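Local atomic coordinates of putative fructosamine-3-kinase (Thermobifida fusca YX, PDB entry 3F7W), a protein that probably acts as a kinase of the fructosamine kinase family, transferring phosphate to sugar-modified amines. Residues A[57-65]-A[79-89]. Sequence-based numbering, arbitrary orientation.
Sequences LFRAEALGL and VAGWDDRTLAM. With EDO (1,2-ethanediol), chain G; EDO (1,2-ethanediol), chain F.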
loop_
_atom_site.group_PDB
_atom_site.type_symbol
_atom_site.label_atom_id
_atom_site.label_comp_id
_atom_site.label_asym_id
_atom_site.label_seq_id
_atom_site.Cartn_x
_atom_site.Cartn_y
_atom_site.Cartn_z
ATOM N N LEU A 57 -12.767 4.716 6.227
ATOM C CA LEU A 57 -11.328 4.917 6.055
ATOM C C LEU A 57 -10.497 3.971 6.951
ATOM O O LEU A 57 -9.635 3.201 6.473
ATOM C CB LEU A 57 -10.985 6.371 6.376
ATOM C CG LEU A 57 -9.524 6.846 6.274
ATOM C CD1 LEU A 57 -9.162 7.033 4.839
ATOM C CD2 LEU A 57 -9.353 8.157 7.050
ATOM N N PHE A 58 -10.741 4.051 8.251
ATOM C CA PHE A 58 -10.002 3.200 9.182
ATOM C C PHE A 58 -10.349 1.731 8.969
ATOM O O PHE A 58 -9.470 0.878 9.059
ATOM C CB PHE A 58 -10.230 3.633 10.630
ATOM C CG PHE A 58 -9.365 4.789 11.045
ATOM C CD1 PHE A 58 -9.345 5.965 10.299
ATOM C CD2 PHE A 58 -8.603 4.742 12.179
ATOM C CE1 PHE A 58 -8.534 7.045 10.672
ATOM C CE2 PHE A 58 -7.795 5.838 12.553
ATOM C CZ PHE A 58 -7.753 6.964 11.783
ATOM N N ARG A 59 -11.611 1.456 8.670
ATOM C CA ARG A 59 -12.052 0.108 8.359
ATOM C C ARG A 59 -11.220 -0.535 7.252
ATOM O O ARG A 59 -10.852 -1.701 7.338
ATOM C CB ARG A 59 -13.514 0.146 7.947
ATOM C CG ARG A 59 -14.047 -1.150 7.345
ATOM C CD ARG A 59 -15.533 -1.015 7.111
ATOM N NE ARG A 59 -16.228 -0.968 8.392
ATOM C CZ ARG A 59 -16.788 -2.012 8.995
ATOM N NH1 ARG A 59 -16.763 -3.215 8.433
ATOM N NH2 ARG A 59 -17.372 -1.846 10.174
ATOM N N ALA A 60 -10.935 0.225 6.202
ATOM C CA ALA A 60 -10.173 -0.307 5.070
ATOM C C ALA A 60 -8.797 -0.794 5.515
ATOM O O ALA A 60 -8.309 -1.853 5.057
ATOM C CB ALA A 60 -10.030 0.796 3.957
ATOM N N GLU A 61 -8.157 -0.032 6.393
ATOM C CA GLU A 61 -6.855 -0.413 6.908
ATOM C C GLU A 61 -6.981 -1.602 7.907
ATOM O O GLU A 61 -6.195 -2.532 7.812
ATOM C CB GLU A 61 -6.117 0.754 7.544
ATOM C CG GLU A 61 -4.647 0.335 7.889
ATOM C CD GLU A 61 -3.715 1.421 8.343
ATOM O OE1 GLU A 61 -4.005 2.609 8.176
ATOM O OE2 GLU A 61 -2.644 1.050 8.887
ATOM N N ALA A 62 -7.939 -1.550 8.829
ATOM C CA ALA A 62 -8.096 -2.645 9.831
ATOM C C ALA A 62 -8.373 -3.975 9.107
ATOM O O ALA A 62 -7.752 -5.025 9.415
ATOM C CB ALA A 62 -9.201 -2.327 10.859
ATOM N N LEU A 63 -9.318 -3.945 8.173
ATOM C CA LEU A 63 -9.688 -5.153 7.421
ATOM C C LEU A 63 -8.554 -5.578 6.505
ATOM O O LEU A 63 -8.279 -6.783 6.337
ATOM C CB LEU A 63 -10.987 -4.960 6.653
ATOM C CG LEU A 63 -12.272 -4.733 7.498
ATOM C CD1 LEU A 63 -13.521 -4.800 6.621
ATOM C CD2 LEU A 63 -12.381 -5.733 8.644
ATOM N N GLY A 64 -7.877 -4.600 5.907
ATOM C CA GLY A 64 -6.768 -4.892 5.006
ATOM C C GLY A 64 -5.601 -5.508 5.761
ATOM O O GLY A 64 -5.008 -6.454 5.288
ATOM N N LEU A 65 -5.313 -4.998 6.957
ATOM C CA LEU A 65 -4.255 -5.584 7.788
ATOM C C LEU A 65 -4.592 -7.036 8.172
ATOM O O LEU A 65 -3.720 -7.925 8.109
ATOM C CB LEU A 65 -4.010 -4.745 9.043
ATOM C CG LEU A 65 -3.251 -3.431 8.924
ATOM C CD1 LEU A 65 -3.383 -2.546 10.198
ATOM C CD2 LEU A 65 -1.767 -3.658 8.552
ATOM N N VAL A 79 -3.218 -6.169 14.709
ATOM C CA VAL A 79 -4.107 -5.105 15.165
ATOM C C VAL A 79 -4.568 -5.481 16.571
ATOM O O VAL A 79 -5.010 -6.601 16.786
ATOM C CB VAL A 79 -5.292 -4.968 14.209
ATOM C CG1 VAL A 79 -6.312 -3.979 14.769
ATOM C CG2 VAL A 79 -4.755 -4.500 12.824
ATOM N N ALA A 80 -4.421 -4.554 17.512
ATOM C CA ALA A 80 -4.860 -4.732 18.900
ATOM C C ALA A 80 -6.328 -4.320 19.056
ATOM O O ALA A 80 -7.062 -4.863 19.876
ATOM C CB ALA A 80 -3.988 -3.907 19.837
ATOM N N GLY A 81 -6.765 -3.371 18.247
ATOM C CA GLY A 81 -8.160 -2.922 18.295
ATOM C C GLY A 81 -8.413 -1.788 17.334
ATOM O O GLY A 81 -7.495 -1.056 16.970
ATOM N N TRP A 82 -9.669 -1.600 16.944
ATOM C CA TRP A 82 -9.992 -0.498 16.065
ATOM C C TRP A 82 -11.467 -0.134 16.080
ATOM O O TRP A 82 -12.333 -0.937 16.472
ATOM C CB TRP A 82 -9.561 -0.841 14.641
ATOM C CG TRP A 82 -10.418 -1.867 13.992
ATOM C CD1 TRP A 82 -10.338 -3.238 14.141
ATOM C CD2 TRP A 82 -11.508 -1.624 13.112
ATOM N NE1 TRP A 82 -11.297 -3.842 13.382
ATOM C CE2 TRP A 82 -12.037 -2.883 12.743
ATOM C CE3 TRP A 82 -12.084 -0.465 12.579
ATOM C CZ2 TRP A 82 -13.107 -3.013 11.856
ATOM C CZ3 TRP A 82 -13.172 -0.598 11.692
ATOM C CH2 TRP A 82 -13.677 -1.855 11.361
ATOM N N ASP A 83 -11.735 1.089 15.637
ATOM C CA ASP A 83 -13.082 1.536 15.298
ATOM C C ASP A 83 -12.929 2.588 14.228
ATOM O O ASP A 83 -11.847 2.765 13.696
ATOM C CB ASP A 83 -13.852 2.026 16.520
ATOM C CG ASP A 83 -13.244 3.272 17.166
ATOM O OD1 ASP A 83 -12.429 3.982 16.547
ATOM O OD2 ASP A 83 -13.632 3.505 18.321
ATOM N N ASP A 84 -14.008 3.285 13.873
ATOM C CA ASP A 84 -13.928 4.230 12.749
ATOM C C ASP A 84 -13.030 5.434 13.054
ATOM O O ASP A 84 -12.708 6.193 12.143
ATOM C CB ASP A 84 -15.308 4.748 12.350
ATOM C CG ASP A 84 -16.206 3.667 11.782
ATOM O OD1 ASP A 84 -15.709 2.735 11.122
ATOM O OD2 ASP A 84 -17.424 3.759 12.009
ATOM N N ARG A 85 -12.668 5.614 14.320
ATOM C CA ARG A 85 -11.863 6.796 14.759
ATOM C C ARG A 85 -10.399 6.459 15.143
ATOM O O ARG A 85 -9.575 7.375 15.298
ATOM C CB ARG A 85 -12.470 7.416 16.033
ATOM C CG ARG A 85 -13.982 7.509 16.150
ATOM C CD ARG A 85 -14.527 8.529 15.190
ATOM N NE ARG A 85 -13.923 9.841 15.403
ATOM C CZ ARG A 85 -14.081 10.871 14.581
ATOM N NH1 ARG A 85 -14.810 10.759 13.470
ATOM N NH2 ARG A 85 -13.479 11.994 14.846
ATOM N N THR A 86 -10.118 5.166 15.384
ATOM C CA THR A 86 -8.911 4.739 16.122
ATOM C C THR A 86 -8.434 3.397 15.558
ATOM O O THR A 86 -9.242 2.509 15.252
ATOM C CB THR A 86 -9.200 4.549 17.599
ATOM O OG1 THR A 86 -10.043 5.605 18.077
ATOM C CG2 THR A 86 -7.922 4.496 18.444
ATOM N N LEU A 87 -7.131 3.268 15.389
ATOM C CA LEU A 87 -6.542 2.009 14.974
ATOM C C LEU A 87 -5.265 1.813 15.802
ATOM O O LEU A 87 -4.377 2.663 15.771
ATOM C CB LEU A 87 -6.256 2.029 13.468
ATOM C CG LEU A 87 -5.538 0.840 12.828
ATOM C CD1 LEU A 87 -6.257 -0.478 13.088
ATOM C CD2 LEU A 87 -5.335 1.056 11.299
ATOM N N ALA A 88 -5.248 0.737 16.593
ATOM C CA ALA A 88 -4.148 0.384 17.517
ATOM C C ALA A 88 -3.542 -0.935 17.029
ATOM O O ALA A 88 -4.272 -1.930 16.849
ATOM C CB ALA A 88 -4.654 0.199 18.934
HETATM N N MSE A 89 -2.232 -0.920 16.805
HETATM C CA MSE A 89 -1.517 -2.054 16.291
HETATM C C MSE A 89 -0.185 -2.208 16.964
HETATM O O MSE A 89 0.279 -1.337 17.690
HETATM C CB MSE A 89 -1.310 -1.911 14.780
HETATM C CG MSE A 89 -0.346 -0.871 14.368
HETATM SE SE MSE A 89 -0.306 -0.773 12.417
HETATM C CE MSE A 89 -2.099 -0.023 12.247
HETATM C C1 EDO G . -5.492 5.959 8.438
HETATM O O1 EDO G . -4.240 5.890 7.743
HETATM C C2 EDO G . -6.502 5.207 7.630
HETATM O O2 EDO G . -6.093 3.865 7.724
HETATM C C1 EDO F . -9.845 -7.648 12.821
HETATM O O1 EDO F . -9.304 -6.561 13.576
HETATM C C2 EDO F . -10.895 -7.150 11.839
HETATM O O2 EDO F . -12.015 -6.709 12.609
HETATM O O HOH W 1 -12.857 5.789 9.377
HETATM O O HOH W 2 -13.885 3.288 9.085
HETATM O O HOH W 3 -16.859 1.996 9.039
#
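Ala62 sets its methyl squarely over the five-membered ring of Trp82, a CH-pi contact with CB 3.3 Å from the ring centroid and 9° off its normal. Trp82 chi1 of 72° sets CG between backbone N and carbonyl carbon, turning the indole face to the helix. Beneath the same helix, Leu87 points its branches two ways: CD2 lies 3.4 Å from Glu61 CD, while CD1 faces the Ala62 methyl. Leu65 CD1 meets both Val79 CG2 and the CE of selenomethionine Met89, the latter a tight 3.5 Å away. Phe58 lays its ring obliquely against the turn backbone, CE2 3.6 Å from Arg85 O. In kinase-like N-lobe fashion, helix 57-68 packs on a five-stranded antiparallel sheet, here against the edge hairpin of strands 79-83 and 86-90; a salt bridge joins Glu61 to Lys45, consistent with the Lys–Glu pair of kinases. The looser flank is wetter. Trp82's CH2 reaches one face of the Arg59 guanidinium, and one water joins Phe58 N to Asp84 O; another links Arg59 N to Asp84 OD1 in the conformer modelled. Trp82 NE1 donates to O2 of an ethanediol, probably from the crystallisation liquor; an alanine here would probably leave the Ala62 methyl and Arg59 without their aromatic surface.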